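Local coordinates for kinesin-like protein (Caenorhabditis elegans, PDB 5X3E) that probably couples ATP hydrolysis to movement or force along microtubules, as a motor of the kinesin-6 family, at residues R99-L104 and T139-R144; L106-G111 and D147-S152. All blocks are in the same frame, centred on the assembly; numbering follows the deposited sequence.

Contact 1. Residues R99-L104 and T139-R144. With SO4 (sulfate ion), chain Q.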
# COMPACT_ATOMS: atom_id res chain seq x y z
N ARG A 99 6.71 -8.92 -10.51
CA ARG A 99 7.43 -7.76 -11.02
C ARG A 99 7.17 -6.50 -10.20
O ARG A 99 7.96 -5.55 -10.27
CB ARG A 99 7.05 -7.55 -12.50
CG ARG A 99 7.80 -6.46 -13.23
CD ARG A 99 9.29 -6.53 -12.98
NE ARG A 99 9.99 -5.41 -13.60
CZ ARG A 99 10.07 -4.19 -13.07
NH1 ARG A 99 9.47 -3.93 -11.91
NH2 ARG A 99 10.74 -3.24 -13.70
N THR A 100 6.11 -6.49 -9.40
CA THR A 100 5.65 -5.32 -8.68
C THR A 100 5.85 -5.39 -7.18
O THR A 100 6.09 -4.36 -6.55
CB THR A 100 4.16 -5.09 -9.01
OG1 THR A 100 4.04 -4.48 -10.30
CG2 THR A 100 3.48 -4.23 -8.03
N SER A 101 5.82 -6.59 -6.58
CA SER A 101 5.75 -6.73 -5.13
C SER A 101 6.86 -7.55 -4.49
O SER A 101 7.12 -7.36 -3.30
CB SER A 101 4.41 -7.35 -4.73
OG SER A 101 3.33 -6.64 -5.32
N VAL A 102 7.52 -8.45 -5.23
CA VAL A 102 8.45 -9.38 -4.59
C VAL A 102 9.64 -8.63 -4.00
O VAL A 102 10.10 -8.94 -2.89
CB VAL A 102 8.89 -10.48 -5.58
CG1 VAL A 102 10.16 -11.17 -5.10
CG2 VAL A 102 7.78 -11.51 -5.75
N ASP A 103 10.14 -7.62 -4.71
CA ASP A 103 11.27 -6.85 -4.18
C ASP A 103 10.86 -5.98 -3.00
O ASP A 103 11.69 -5.65 -2.15
CB ASP A 103 11.91 -6.01 -5.29
CG ASP A 103 10.98 -4.93 -5.82
OD1 ASP A 103 11.49 -3.92 -6.36
OD2 ASP A 103 9.75 -5.07 -5.69
N LEU A 104 9.58 -5.59 -2.93
CA LEU A 104 9.12 -4.85 -1.75
C LEU A 104 9.03 -5.77 -0.54
O LEU A 104 9.36 -5.36 0.58
CB LEU A 104 7.76 -4.20 -2.03
CG LEU A 104 7.65 -3.37 -3.31
CD1 LEU A 104 6.32 -2.63 -3.37
CD2 LEU A 104 8.84 -2.41 -3.44
N THR A 139 -6.73 -13.04 -8.28
CA THR A 139 -6.24 -12.42 -7.05
C THR A 139 -5.16 -11.38 -7.35
O THR A 139 -4.23 -11.64 -8.12
CB THR A 139 -5.71 -13.48 -6.08
OG1 THR A 139 -6.80 -14.27 -5.60
CG2 THR A 139 -5.00 -12.85 -4.91
N GLY A 140 -5.30 -10.20 -6.74
CA GLY A 140 -4.41 -9.09 -6.99
C GLY A 140 -3.21 -9.08 -6.06
O GLY A 140 -2.90 -10.05 -5.37
N LEU A 141 -2.52 -7.93 -6.05
CA LEU A 141 -1.27 -7.80 -5.32
C LEU A 141 -1.45 -8.02 -3.83
O LEU A 141 -0.64 -8.71 -3.20
CB LEU A 141 -0.68 -6.40 -5.54
CG LEU A 141 -0.49 -5.97 -6.98
CD1 LEU A 141 -0.10 -4.50 -7.04
CD2 LEU A 141 0.55 -6.84 -7.65
N LEU A 142 -2.50 -7.44 -3.26
CA LEU A 142 -2.60 -7.39 -1.80
C LEU A 142 -2.70 -8.78 -1.19
O LEU A 142 -1.88 -9.11 -0.32
CB LEU A 142 -3.76 -6.48 -1.40
CG LEU A 142 -3.99 -6.17 0.07
CD1 LEU A 142 -4.56 -4.76 0.18
CD2 LEU A 142 -4.94 -7.18 0.69
N PRO A 143 -3.64 -9.65 -1.59
CA PRO A 143 -3.69 -10.98 -0.96
C PRO A 143 -2.45 -11.81 -1.23
O PRO A 143 -1.97 -12.51 -0.33
CB PRO A 143 -4.95 -11.62 -1.57
CG PRO A 143 -5.74 -10.47 -2.11
CD PRO A 143 -4.72 -9.49 -2.58
N ARG A 144 -1.89 -11.73 -2.45
CA ARG A 144 -0.66 -12.45 -2.74
C ARG A 144 0.48 -11.95 -1.87
O ARG A 144 1.30 -12.75 -1.39
CB ARG A 144 -0.29 -12.31 -4.22
CG ARG A 144 -1.31 -12.91 -5.18
CD ARG A 144 -0.88 -12.72 -6.62
NE ARG A 144 -1.94 -13.11 -7.55
CZ ARG A 144 -2.04 -14.30 -8.11
NH1 ARG A 144 -1.13 -15.23 -7.85
NH2 ARG A 144 -3.04 -14.57 -8.94
S SO4 Q . 11.44 -7.37 -16.51
O1 SO4 Q . 10.03 -7.60 -16.18
O2 SO4 Q . 11.74 -7.97 -17.80
O3 SO4 Q . 11.71 -5.93 -16.56
O4 SO4 Q . 12.28 -7.98 -15.49
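Thr100 and Ser101 meet Leu141 where two helices of the kinesin motor domain, a P-loop NTPase fold, pack together against the central sheet. Helix 93-109 supplies the first two residues. Leu141 opens helix 141-152, right after the N-cap residue Gly140. The contact is small and buried, and Leu141 carries its whole second side. Its side chain crosses that of Thr100 at about a right angle. The methyl CG2 of Thr100 lies 3.7 Å from Leu141 CD1 and 3.9 Å from Leu141 CD2, so it faces both branches of the leucine. That methyl stands anti to the backbone N, with OG1 of Thr100 beside the N instead (chi1 -78°). Ser101 shares the second of these methyls, its OG 3.6 Å from Leu141 CD2. All three side chains also touch Leu116 of strand 114-119, which ties the helix pair to the sheet. Arg99 points to a different neighbourhood. Its NE makes two weak hydrogen bonds to one sulfate, at 3.4 Å to O1 and 3.5 Å to O3, and the sulfur lies at the guanidinium edge in its plane. The ion is probably from the crystallisation liquor. An alanine at Arg99 would probably cost Glu37 this salt-bridge partner and the sulfate these two weak N-H contacts. On the second segment, Arg144 folds back on the turn before its helix. Its NE donates to Thr139 O at 2.8 Å, with the oxygen near the guanidinium plane and the nitrogen 52° out of the carbonyl plane.

Contact 2. Residues L106-G111 and D147-S152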
# COMPACT_ATOMS: atom_id res chain seq x y z
N LEU A 106 10.88 -8.46 -0.13
CA LEU A 106 12.28 -8.65 0.25
C LEU A 106 12.79 -7.47 1.06
O LEU A 106 13.55 -7.64 2.02
CB LEU A 106 13.14 -8.87 -1.00
CG LEU A 106 12.88 -10.18 -1.75
CD1 LEU A 106 13.66 -10.23 -3.06
CD2 LEU A 106 13.20 -11.38 -0.88
N ASN A 107 12.38 -6.25 0.69
CA ASN A 107 12.68 -5.08 1.51
C ASN A 107 12.13 -5.24 2.92
O ASN A 107 12.85 -5.03 3.90
CB ASN A 107 12.12 -3.82 0.85
CG ASN A 107 13.15 -3.07 0.04
OD1 ASN A 107 14.34 -3.08 0.37
ND2 ASN A 107 12.71 -2.42 -1.02
N LEU A 108 10.86 -5.63 3.03
CA LEU A 108 10.23 -5.79 4.34
C LEU A 108 11.01 -6.75 5.23
O LEU A 108 11.20 -6.49 6.42
CB LEU A 108 8.79 -6.28 4.16
CG LEU A 108 7.93 -6.40 5.42
CD1 LEU A 108 7.52 -5.03 5.90
CD2 LEU A 108 6.71 -7.27 5.16
N LEU A 109 11.46 -7.88 4.66
CA LEU A 109 12.23 -8.84 5.45
C LEU A 109 13.57 -8.26 5.88
O LEU A 109 14.12 -8.67 6.91
CB LEU A 109 12.42 -10.14 4.66
CG LEU A 109 11.32 -11.21 4.68
CD1 LEU A 109 10.62 -11.27 6.03
CD2 LEU A 109 10.30 -10.99 3.60
N LYS A 110 14.11 -7.32 5.10
CA LYS A 110 15.36 -6.65 5.43
C LYS A 110 15.16 -5.50 6.41
O LYS A 110 16.12 -4.77 6.68
CB LYS A 110 16.01 -6.11 4.16
CG LYS A 110 16.61 -7.15 3.23
CD LYS A 110 16.95 -6.51 1.89
CE LYS A 110 17.69 -5.18 2.06
NZ LYS A 110 18.27 -4.69 0.78
N GLY A 111 13.96 -5.31 6.94
CA GLY A 111 13.72 -4.22 7.86
C GLY A 111 13.62 -2.86 7.21
O GLY A 111 13.82 -1.84 7.89
N ASP A 147 -0.04 -13.41 1.48
CA ASP A 147 0.35 -14.82 1.42
C ASP A 147 1.86 -14.98 1.51
O ASP A 147 2.37 -15.72 2.36
CB ASP A 147 -0.15 -15.44 0.11
CG ASP A 147 -1.63 -15.75 0.14
OD1 ASP A 147 -2.17 -16.04 1.23
OD2 ASP A 147 -2.26 -15.71 -0.94
N VAL A 148 2.60 -14.28 0.65
CA VAL A 148 4.04 -14.46 0.56
C VAL A 148 4.73 -14.00 1.84
O VAL A 148 5.69 -14.63 2.30
CB VAL A 148 4.58 -13.73 -0.68
CG1 VAL A 148 6.08 -13.69 -0.66
CG2 VAL A 148 4.08 -14.43 -1.93
N ILE A 149 4.27 -12.89 2.43
CA ILE A 149 4.83 -12.44 3.71
C ILE A 149 4.72 -13.54 4.75
O ILE A 149 5.72 -13.94 5.36
CB ILE A 149 4.14 -11.14 4.18
CG1 ILE A 149 4.60 -9.94 3.36
CG2 ILE A 149 4.41 -10.88 5.67
CD1 ILE A 149 3.73 -8.72 3.54
N PHE A 150 3.51 -14.06 4.96
CA PHE A 150 3.33 -15.09 5.98
C PHE A 150 4.04 -16.38 5.61
O PHE A 150 4.44 -17.14 6.50
CB PHE A 150 1.84 -15.34 6.20
CG PHE A 150 1.20 -14.33 7.09
CD1 PHE A 150 1.24 -14.47 8.47
CD2 PHE A 150 0.57 -13.22 6.56
CE1 PHE A 150 0.66 -13.53 9.29
CE2 PHE A 150 -0.01 -12.27 7.38
CZ PHE A 150 0.03 -12.43 8.75
N ASN A 151 4.21 -16.66 4.31
CA ASN A 151 5.02 -17.80 3.90
C ASN A 151 6.49 -17.61 4.23
O ASN A 151 7.19 -18.58 4.53
CB ASN A 151 4.85 -18.06 2.41
CG ASN A 151 3.44 -18.47 2.05
OD1 ASN A 151 2.66 -18.86 2.91
ND2 ASN A 151 3.12 -18.40 0.76
N SER A 152 6.98 -16.37 4.17
CA SER A 152 8.42 -16.10 4.19
C SER A 152 8.98 -15.74 5.56
O SER A 152 10.20 -15.79 5.73
CB SER A 152 8.75 -14.98 3.20
OG SER A 152 8.28 -15.29 1.91
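Leu109 and Ser152 mark the closest approach of the two backbones, with their CA atoms 8.3 Å apart. At that spacing the helices meet through side chains. Both segments belong to the kinesin motor domain. Segment 106-111 holds the end of helix 93-109 and the turn after it; segment 147-152 is the end of helix 141-152. The first helix ends in a Schellman motif. Gly111 is its C-prime residue, with a positive phi, and its N bonds to Leu108 O at 3.0 Å. Gln112 N closes the motif on Asn107 O. The contact thus joins two helix C-terminal ends, and the residues that touch are buried.

Leu108 and Ile149 make the apolar pair. Their side chains cross at about a right angle. The methyl CD2 of Leu108 meets the CG1-CD1 branch of the isoleucine, 3.7 Å from Ile149 CD1 and 3.8 Å from Ile149 CG1. Leu108 reaches across because its CG stands anti to the backbone N (chi1 -176°). Ile149 starts off to one side, and its extended CG1-CD1 branch brings the end nearer. Strand 296-307 lines this pair, with Leu303 touching Leu108 and Ile301 touching Ile149.

Leu109 lies one residue further along its helix and meets Ser152 more loosely. Its CD2 is 4.3 Å from Ser152 CB, so the serine offers carbon here rather than its hydroxyl. Leu109 also packs on Leu303, Ile153 and Tyr209. The Ser152 hydroxyl is buried but has two partners. It accepts from Leu206 N, in a nearby loop, and it turns back on its own helix, where OG donates to Val148 O at 2.7 Å, tilted 33° from the carbonyl plane.

How the contacts relate
Contacts 1 and 2 are successive points on one helix-helix interface, with centres 11 Å apart. Both join helix 93-109 to helix 141-152. Along the chain the segments alternate: 99-104, 106-111, 139-144, then 147-152. Contact 1 joins the middle of helix 93-109 to the start of helix 141-152, and contact 2 uses the C-terminal ends of both helices. Their surroundings differ. Contact 1 rests on strands 114-119 and 404-411, and contact 2 on strand 296-307. Between the two helices the chain runs through strand 114-119 and a probable Walker A loop. The interface packs the helix before strand 114-119 against helix 141-152, which follows the loop and short helix 126-130.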